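PDB 5JCE: chitin elicitor-binding protein from Oryza sativa subsp. japonica, which binds chitin oligosaccharide elicitors and takes part in perceiving and relaying the signal that sets off plant defence responses. Local coordinates for residues F219-C224 and C271-Y276; P247-C252 and L282-S287; P194-S199 and T232-N237. All coordinates share one frame; numbering follows the deposited sequence.

Contact 1 of 3, residues F219-C224 and C271-Y276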
loop_
_atom_site.group_PDB
_atom_site.type_symbol
_atom_site.label_atom_id
_atom_site.label_comp_id
_atom_site.label_asym_id
_atom_site.label_seq_id
_atom_site.Cartn_x
_atom_site.Cartn_y
_atom_site.Cartn_z
ATOM N N PHE A 219 -9.863 -5.424 1.017
ATOM C CA PHE A 219 -10.450 -6.758 0.938
ATOM C C PHE A 219 -9.363 -7.829 0.939
ATOM O O PHE A 219 -8.276 -7.629 0.387
ATOM C CB PHE A 219 -11.330 -6.878 -0.312
ATOM C CG PHE A 219 -12.501 -5.929 -0.318
ATOM C CD1 PHE A 219 -13.712 -6.295 0.261
ATOM C CD2 PHE A 219 -12.387 -4.660 -0.884
ATOM C CE1 PHE A 219 -14.803 -5.421 0.266
ATOM C CE2 PHE A 219 -13.475 -3.776 -0.869
ATOM C CZ PHE A 219 -14.683 -4.164 -0.293
ATOM N N THR A 220 -9.656 -8.972 1.556
ATOM C CA THR A 220 -8.691 -10.063 1.576
ATOM C C THR A 220 -9.377 -11.441 1.509
ATOM O O THR A 220 -10.609 -11.531 1.539
ATOM C CB THR A 220 -7.797 -9.957 2.827
ATOM O OG1 THR A 220 -6.633 -10.786 2.683
ATOM C CG2 THR A 220 -8.581 -10.310 4.093
ATOM N N ALA A 221 -8.573 -12.496 1.376
ATOM C CA ALA A 221 -9.055 -13.884 1.337
ATOM C C ALA A 221 -10.006 -14.156 0.172
ATOM O O ALA A 221 -11.140 -14.603 0.372
ATOM C CB ALA A 221 -9.728 -14.253 2.656
ATOM N N GLY A 222 -9.523 -13.905 -1.042
ATOM C CA GLY A 222 -10.331 -14.079 -2.233
ATOM C C GLY A 222 -11.590 -13.234 -2.169
ATOM O O GLY A 222 -12.664 -13.694 -2.537
ATOM N N ASN A 223 -11.448 -12.003 -1.688
ATOM C CA ASN A 223 -12.561 -11.056 -1.541
ATOM C C ASN A 223 -13.688 -11.516 -0.617
ATOM O O ASN A 223 -14.837 -11.118 -0.795
ATOM C CB ASN A 223 -13.138 -10.705 -2.916
ATOM C CG ASN A 223 -12.246 -9.750 -3.684
ATOM O OD1 ASN A 223 -12.443 -8.533 -3.645
ATOM N ND2 ASN A 223 -11.242 -10.290 -4.363
ATOM N N CYS A 224 -13.355 -12.320 0.390
ATOM C CA CYS A 224 -14.362 -12.831 1.318
ATOM C C CYS A 224 -14.343 -12.074 2.640
ATOM O O CYS A 224 -15.267 -12.175 3.448
ATOM C CB CYS A 224 -14.148 -14.323 1.571
ATOM S SG CYS A 224 -14.519 -15.401 0.154
ATOM N N CYS A 271 -13.796 -11.579 18.627
ATOM C CA CYS A 271 -13.518 -12.572 17.589
ATOM C C CYS A 271 -12.952 -11.927 16.328
ATOM O O CYS A 271 -13.713 -11.375 15.529
ATOM C CB CYS A 271 -14.784 -13.356 17.242
ATOM S SG CYS A 271 -14.540 -14.556 15.933
ATOM N N ALA A 272 -11.635 -12.015 16.138
ATOM C CA ALA A 272 -10.961 -11.348 15.016
ATOM C C ALA A 272 -10.580 -12.247 13.840
ATOM O O ALA A 272 -10.489 -13.457 13.956
ATOM C CB ALA A 272 -9.716 -10.643 15.530
ATOM N N TYR A 273 -10.353 -11.625 12.695
ATOM C CA TYR A 273 -9.848 -12.309 11.522
ATOM C C TYR A 273 -8.366 -12.555 11.716
ATOM O O TYR A 273 -7.627 -11.641 12.073
ATOM C CB TYR A 273 -10.099 -11.473 10.271
ATOM C CG TYR A 273 -9.414 -11.967 9.030
ATOM C CD1 TYR A 273 -9.886 -13.087 8.350
ATOM C CD2 TYR A 273 -8.310 -11.302 8.518
ATOM C CE1 TYR A 273 -9.256 -13.550 7.196
ATOM C CE2 TYR A 273 -7.669 -11.755 7.364
ATOM C CZ TYR A 273 -8.155 -12.875 6.710
ATOM O OH TYR A 273 -7.530 -13.316 5.571
ATOM N N SER A 274 -7.929 -13.789 11.509
ATOM C CA SER A 274 -6.522 -14.115 11.725
ATOM C C SER A 274 -5.853 -14.666 10.472
ATOM O O SER A 274 -4.658 -14.944 10.480
ATOM C CB SER A 274 -6.372 -15.103 12.880
ATOM O OG SER A 274 -7.329 -16.138 12.788
ATOM N N GLY A 275 -6.623 -14.818 9.398
ATOM C CA GLY A 275 -6.043 -15.098 8.105
ATOM C C GLY A 275 -6.797 -16.119 7.292
ATOM O O GLY A 275 -7.888 -16.561 7.631
ATOM N N TYR A 276 -6.202 -16.499 6.181
ATOM C CA TYR A 276 -6.780 -17.547 5.369
ATOM C C TYR A 276 -5.652 -18.378 4.828
ATOM O O TYR A 276 -4.484 -17.993 4.926
ATOM C CB TYR A 276 -7.625 -16.977 4.218
ATOM C CG TYR A 276 -6.798 -16.429 3.089
ATOM C CD1 TYR A 276 -6.225 -15.171 3.172
ATOM C CD2 TYR A 276 -6.580 -17.170 1.944
ATOM C CE1 TYR A 276 -5.459 -14.666 2.145
ATOM C CE2 TYR A 276 -5.811 -16.677 0.904
ATOM C CZ TYR A 276 -5.251 -15.430 1.013
ATOM O OH TYR A 276 -4.479 -14.939 -0.011
#

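Contact 2 of 3, residues P247-C252 and L282-S287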
loop_
_atom_site.group_PDB
_atom_site.type_symbol
_atom_site.label_atom_id
_atom_site.label_comp_id
_atom_site.label_asym_id
_atom_site.label_seq_id
_atom_site.Cartn_x
_atom_site.Cartn_y
_atom_site.Cartn_z
ATOM N N PRO A 247 -16.474 -19.423 1.701
ATOM C CA PRO A 247 -16.533 -20.412 2.783
ATOM C C PRO A 247 -17.095 -19.835 4.074
ATOM O O PRO A 247 -17.128 -18.614 4.247
ATOM C CB PRO A 247 -15.067 -20.813 2.976
ATOM C CG PRO A 247 -14.309 -19.617 2.561
ATOM C CD PRO A 247 -15.093 -18.991 1.434
ATOM N N SER A 248 -17.530 -20.711 4.973
ATOM C CA SER A 248 -18.016 -20.288 6.277
ATOM C C SER A 248 -16.866 -19.700 7.081
ATOM O O SER A 248 -15.702 -20.088 6.908
ATOM C CB SER A 248 -18.645 -21.461 7.034
ATOM O OG SER A 248 -17.668 -22.464 7.291
ATOM N N VAL A 249 -17.203 -18.756 7.951
ATOM C CA VAL A 249 -16.245 -18.183 8.875
ATOM C C VAL A 249 -16.463 -18.795 10.263
ATOM O O VAL A 249 -17.559 -18.681 10.828
ATOM C CB VAL A 249 -16.383 -16.639 8.954
ATOM C CG1 VAL A 249 -15.210 -16.032 9.720
ATOM C CG2 VAL A 249 -16.492 -16.038 7.562
ATOM N N PRO A 250 -15.417 -19.433 10.818
ATOM C CA PRO A 250 -15.486 -20.093 12.128
ATOM C C PRO A 250 -15.703 -19.130 13.292
ATOM O O PRO A 250 -15.190 -18.004 13.295
ATOM C CB PRO A 250 -14.120 -20.778 12.250
ATOM C CG PRO A 250 -13.221 -19.992 11.366
ATOM C CD PRO A 250 -14.077 -19.544 10.216
ATOM N N LEU A 251 -16.468 -19.589 14.278
ATOM C CA LEU A 251 -16.620 -18.876 15.531
ATOM C C LEU A 251 -15.341 -18.960 16.337
ATOM O O LEU A 251 -14.384 -19.642 15.952
ATOM C CB LEU A 251 -17.763 -19.459 16.348
ATOM C CG LEU A 251 -19.035 -19.805 15.592
ATOM C CD1 LEU A 251 -19.943 -20.573 16.532
ATOM C CD2 LEU A 251 -19.708 -18.530 15.083
ATOM N N CYS A 252 -15.312 -18.289 17.460
ATOM C CA CYS A 252 -14.184 -18.456 18.314
ATOM C C CYS A 252 -14.680 -19.294 19.410
ATOM O O CYS A 252 -15.659 -18.978 20.033
ATOM C CB CYS A 252 -13.721 -17.149 18.850
ATOM S SG CYS A 252 -12.545 -16.483 17.727
ATOM N N LEU A 282 -10.260 -22.562 -0.094
ATOM C CA LEU A 282 -10.087 -21.402 0.735
ATOM C C LEU A 282 -10.603 -21.685 2.101
ATOM O O LEU A 282 -11.746 -22.017 2.274
ATOM C CB LEU A 282 -10.850 -20.227 0.148
ATOM C CG LEU A 282 -10.185 -18.871 0.303
ATOM C CD1 LEU A 282 -10.630 -17.929 -0.779
ATOM C CD2 LEU A 282 -10.503 -18.284 1.654
ATOM N N ILE A 283 -9.743 -21.517 3.079
ATOM C CA ILE A 283 -10.135 -21.642 4.474
ATOM C C ILE A 283 -9.834 -20.347 5.202
ATOM O O ILE A 283 -8.738 -19.798 5.085
ATOM C CB ILE A 283 -9.411 -22.811 5.185
ATOM C CG1 ILE A 283 -9.489 -24.081 4.340
ATOM C CG2 ILE A 283 -9.976 -23.026 6.601
ATOM C CD1 ILE A 283 -8.476 -25.106 4.729
ATOM N N ILE A 284 -10.811 -19.878 5.963
ATOM C CA ILE A 284 -10.656 -18.665 6.743
ATOM C C ILE A 284 -10.482 -19.020 8.209
ATOM O O ILE A 284 -11.203 -19.858 8.732
ATOM C CB ILE A 284 -11.878 -17.719 6.561
ATOM C CG1 ILE A 284 -11.977 -17.258 5.112
ATOM C CG2 ILE A 284 -11.785 -16.510 7.484
ATOM C CD1 ILE A 284 -13.359 -16.824 4.746
ATOM N N GLN A 285 -9.528 -18.369 8.867
ATOM C CA GLN A 285 -9.290 -18.563 10.292
ATOM C C GLN A 285 -9.698 -17.348 11.137
ATOM O O GLN A 285 -9.574 -16.205 10.695
ATOM C CB GLN A 285 -7.811 -18.864 10.529
ATOM C CG GLN A 285 -7.302 -20.037 9.748
ATOM C CD GLN A 285 -6.015 -19.741 9.005
ATOM O OE1 GLN A 285 -5.163 -18.958 9.463
ATOM N NE2 GLN A 285 -5.860 -20.373 7.850
ATOM N N THR A 286 -10.169 -17.594 12.356
ATOM C CA THR A 286 -10.393 -16.521 13.318
ATOM C C THR A 286 -9.757 -16.849 14.651
ATOM O O THR A 286 -9.407 -17.997 14.915
ATOM C CB THR A 286 -11.875 -16.234 13.570
ATOM O OG1 THR A 286 -12.493 -17.376 14.170
ATOM C CG2 THR A 286 -12.578 -15.863 12.284
ATOM N N SER A 287 -9.610 -15.827 15.489
ATOM C CA SER A 287 -9.030 -16.001 16.810
ATOM C C SER A 287 -9.448 -14.880 17.742
ATOM O O SER A 287 -9.648 -13.736 17.328
ATOM C CB SER A 287 -7.505 -16.061 16.739
ATOM O OG SER A 287 -6.953 -14.759 16.639
#

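Contact 3 of 3, residues P194-S199 and T232-N237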
loop_
_atom_site.group_PDB
_atom_site.type_symbol
_atom_site.label_atom_id
_atom_site.label_comp_id
_atom_site.label_asym_id
_atom_site.label_seq_id
_atom_site.Cartn_x
_atom_site.Cartn_y
_atom_site.Cartn_z
ATOM N N PRO A 194 1.207 5.156 10.051
ATOM C CA PRO A 194 0.685 4.230 11.061
ATOM C C PRO A 194 -0.536 3.466 10.543
ATOM O O PRO A 194 -1.301 4.002 9.749
ATOM C CB PRO A 194 0.318 5.150 12.245
ATOM C CG PRO A 194 0.547 6.559 11.766
ATOM C CD PRO A 194 1.447 6.502 10.590
ATOM N N VAL A 195 -0.704 2.230 10.999
ATOM C CA VAL A 195 -1.778 1.358 10.551
ATOM C C VAL A 195 -2.413 0.629 11.741
ATOM O O VAL A 195 -1.800 0.544 12.805
ATOM C CB VAL A 195 -1.253 0.318 9.520
ATOM C CG1 VAL A 195 -0.772 1.020 8.252
ATOM C CG2 VAL A 195 -0.132 -0.521 10.130
ATOM N N CYS A 196 -3.624 0.098 11.556
ATOM C CA CYS A 196 -4.297 -0.678 12.601
ATOM C C CYS A 196 -3.511 -1.936 12.943
ATOM O O CYS A 196 -2.826 -2.485 12.088
ATOM C CB CYS A 196 -5.718 -1.054 12.165
ATOM S SG CYS A 196 -6.876 0.337 12.030
ATOM N N ARG A 197 -3.593 -2.378 14.194
ATOM C CA ARG A 197 -3.056 -3.679 14.589
ATOM C C ARG A 197 -4.048 -4.709 14.145
ATOM O O ARG A 197 -5.213 -4.388 13.958
ATOM C CB ARG A 197 -2.858 -3.808 16.102
ATOM C CG ARG A 197 -2.582 -2.529 16.830
ATOM C CD ARG A 197 -3.206 -2.561 18.231
ATOM N NE ARG A 197 -3.651 -1.232 18.658
ATOM C CZ ARG A 197 -2.808 -0.256 18.973
ATOM N NH1 ARG A 197 -1.493 -0.467 18.875
ATOM N NH2 ARG A 197 -3.274 0.922 19.363
ATOM N N SER A 198 -3.599 -5.954 14.008
ATOM C CA SER A 198 -4.477 -7.043 13.607
ATOM C C SER A 198 -4.178 -8.309 14.390
ATOM O O SER A 198 -3.313 -8.327 15.255
ATOM C CB SER A 198 -4.344 -7.322 12.105
ATOM O OG SER A 198 -3.043 -7.782 11.789
ATOM N N SER A 199 -4.915 -9.366 14.076
ATOM C CA SER A 199 -4.652 -10.689 14.610
ATOM C C SER A 199 -4.291 -11.633 13.460
ATOM O O SER A 199 -4.427 -12.852 13.566
ATOM C CB SER A 199 -5.866 -11.217 15.378
ATOM O OG SER A 199 -6.225 -10.360 16.450
ATOM N N THR A 232 -9.740 5.754 15.843
ATOM C CA THR A 232 -10.551 5.567 17.048
ATOM C C THR A 232 -10.052 4.455 17.978
ATOM O O THR A 232 -9.990 4.636 19.197
ATOM C CB THR A 232 -12.009 5.262 16.673
ATOM O OG1 THR A 232 -12.666 6.480 16.301
ATOM C CG2 THR A 232 -12.748 4.631 17.841
ATOM N N THR A 233 -9.699 3.313 17.399
ATOM C CA THR A 233 -9.158 2.193 18.159
ATOM C C THR A 233 -7.774 1.772 17.680
ATOM O O THR A 233 -6.947 1.349 18.478
ATOM C CB THR A 233 -10.079 0.952 18.082
ATOM O OG1 THR A 233 -10.229 0.528 16.709
ATOM C CG2 THR A 233 -11.447 1.247 18.721
ATOM N N TYR A 234 -7.550 1.889 16.372
ATOM C CA TYR A 234 -6.394 1.322 15.669
ATOM C C TYR A 234 -6.346 -0.201 15.772
ATOM O O TYR A 234 -5.277 -0.808 15.713
ATOM C CB TYR A 234 -5.088 1.930 16.160
ATOM C CG TYR A 234 -4.668 3.082 15.287
ATOM C CD1 TYR A 234 -4.670 2.955 13.904
ATOM C CD2 TYR A 234 -4.304 4.311 15.832
ATOM C CE1 TYR A 234 -4.297 4.017 13.085
ATOM C CE2 TYR A 234 -3.930 5.372 15.021
ATOM C CZ TYR A 234 -3.931 5.220 13.650
ATOM O OH TYR A 234 -3.574 6.271 12.835
ATOM N N GLN A 235 -7.520 -0.806 15.912
ATOM C CA GLN A 235 -7.662 -2.244 15.810
ATOM C C GLN A 235 -8.452 -2.527 14.554
ATOM O O GLN A 235 -9.576 -2.050 14.402
ATOM C CB GLN A 235 -8.363 -2.825 17.036
ATOM C CG GLN A 235 -8.364 -4.345 17.109
ATOM C CD GLN A 235 -6.997 -4.897 17.498
ATOM O OE1 GLN A 235 -6.218 -4.224 18.179
ATOM N NE2 GLN A 235 -6.690 -6.114 17.049
ATOM N N LEU A 236 -7.851 -3.283 13.649
ATOM C CA LEU A 236 -8.489 -3.673 12.405
ATOM C C LEU A 236 -9.892 -4.226 12.641
ATOM O O LEU A 236 -10.086 -5.114 13.468
ATOM C CB LEU A 236 -7.634 -4.713 11.691
ATOM C CG LEU A 236 -7.726 -4.740 10.176
ATOM C CD1 LEU A 236 -7.112 -3.473 9.639
ATOM C CD2 LEU A 236 -7.034 -5.976 9.601
ATOM N N ASN A 237 -10.869 -3.671 11.933
ATOM C CA ASN A 237 -12.235 -4.153 11.999
ATOM C C ASN A 237 -12.484 -5.008 10.770
ATOM O O ASN A 237 -12.446 -4.507 9.656
ATOM C CB ASN A 237 -13.213 -2.969 12.076
ATOM C CG ASN A 237 -14.667 -3.387 12.330
ATOM O OD1 ASN A 237 -15.163 -4.353 11.755
ATOM N ND2 ASN A 237 -15.363 -2.624 13.172
#

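Contact 1 of 3, residues F219-C224 and C271-Y276
Y273 and Y276, on the middle strand of one three-stranded antiparallel sheet, reach across to T220 and A221, where the first strand of a second such sheet ends in a hairpin turn; between the two tyrosines lies a classic beta bulge. Y273 comes first. Its CG is anti to the backbone N (chi1 170°), which brings the phenol toward T220 from the opposite direction, its OH 3.5 Å from T220 CG2. A221 CB stands 3.8 Å from the same Y273 OH. Neither T220 nor Y273 finds its polar partner in the other segment: T220 OG1 and Y273 OH both hydrogen-bond to D206 OD2, so one carboxylate oxygen joins the two sheets beside the van der Waals contact. S274 and G275 then form the bulge, both facing Q285 of the neighbouring strand. G275, whose backbone angles suit glycine, also places its N over the centre of the Y273 ring. Beyond the bulge Y276 again points across, and its ring receives A221 on one face. A221 begins a run of three residues with positive phi, a left-handed turn closed by the bond from C224 N to A221 O; its CA lies over the ring face. The resulting CH-pi contact has A221 CA 3.7 Å from the Y276 ring centroid and 15° off the ring normal.

Contact 2 of 3, residues P247-C252 and L282-S287
P247, V249 and P250 lie against I284 and T286, as an irregular loop runs alongside the outermost strand of a three-stranded antiparallel sheet. The two segments run in nearly the same direction, 12° apart end to end, and the loop covers the strand face that carries I284 and T286. T286 carries the polar part of the contact. From its CB, which is 3.8 Å from P250 O, the side chain divides. OG1 sits between the backbone N and the carbonyl carbon (chi1 64°) and donates to P250 O at 2.9 Å, approaching from above the carbonyl plane, 54° out of it. CG2 passes 3.5 Å from P250 O and reaches V249 CG1 at 3.7 Å, the two side chains crossing at about a right angle. Two residues earlier on the same face, I284 CD1 packs on P247 CG at 3.7 Å, and P250 CD lies 3.2 Å from I284 O. At the far end C252 SG rests on the backbone of S287. Both prolines lack an N-H, and the loop does not pair its backbone with the strand. It rests there through side chains packed on side chains and on backbone carbonyls, with one hydroxyl satisfying the carbonyl of P250.

Contact 3 of 3, residues P194-S199 and T232-N237
A single beta bridge between R197 and Q235, with the bonding pattern of a parallel pair, ties the loop that leaves strand 188-194 to the hairpin loop before strand 237-240. R197 supplies both backbone bonds: its N donates to Y234 O at 2.8 Å, and its O receives L236 N at 2.9 Å. The second is the straighter, with an N-H...O angle of 171°. The two segments diverge beyond the bridge, which lies next to the disulfide joining C196 to C229. The hairpin loop also contains an ST turn, T233 OG1 accepting from Q235 N, and Y234 between them has positive phi. The Y234 ring extends toward P194 and V195, with C196 SG at its edge, 5.2 Å from the ring centroid. R197 crosses Y234 at about a right angle, its guanidinium plane nearly perpendicular to the ring. Q235 starts out pointing away from the other segment, but the bend at chi2 (74°) turns its amide back beside R197. There Q235 OE1 lies at the guanidinium edge, in its plane; its nearest R197 atom is CD at 3.4 Å, with NE farther off, so no hydrogen bond is made. Q292, near the end of the modelled chain, also touches both R197 and Q235. The contact thus joins the loop following the last strand of the mixed sheet to the hairpin of the sheet formed by strands 217-220, 225-228 and 237-240. Buried L236 packs against C196 and S198, placing CD1 3.8 Å from C196 CB while its other methyl, CD2, lies 3.9 Å from S198 CB.

From the N terminus, the chain runs through the mixed sheet that ends with strand 188-194 and enters contact 3, whose loop closes at 232-237. Contact 1 starts within that loop, at 219-224, and closes beyond it at 271-276, so contacts 3 and 1 cross. Contact 2 opens at 247-252, after contact 3 has closed, and closes at 282-287, crossing contact 1 in turn; contacts 3 and 2 are in series. S199 of contact 3 packs against S274 and S287. Contact 1 joins the two three-stranded sheets, contact 2 lays the connecting loop on the outer strand 283-290, and contact 3 fastens the first sheet's hairpin to the segment after strand 188-194.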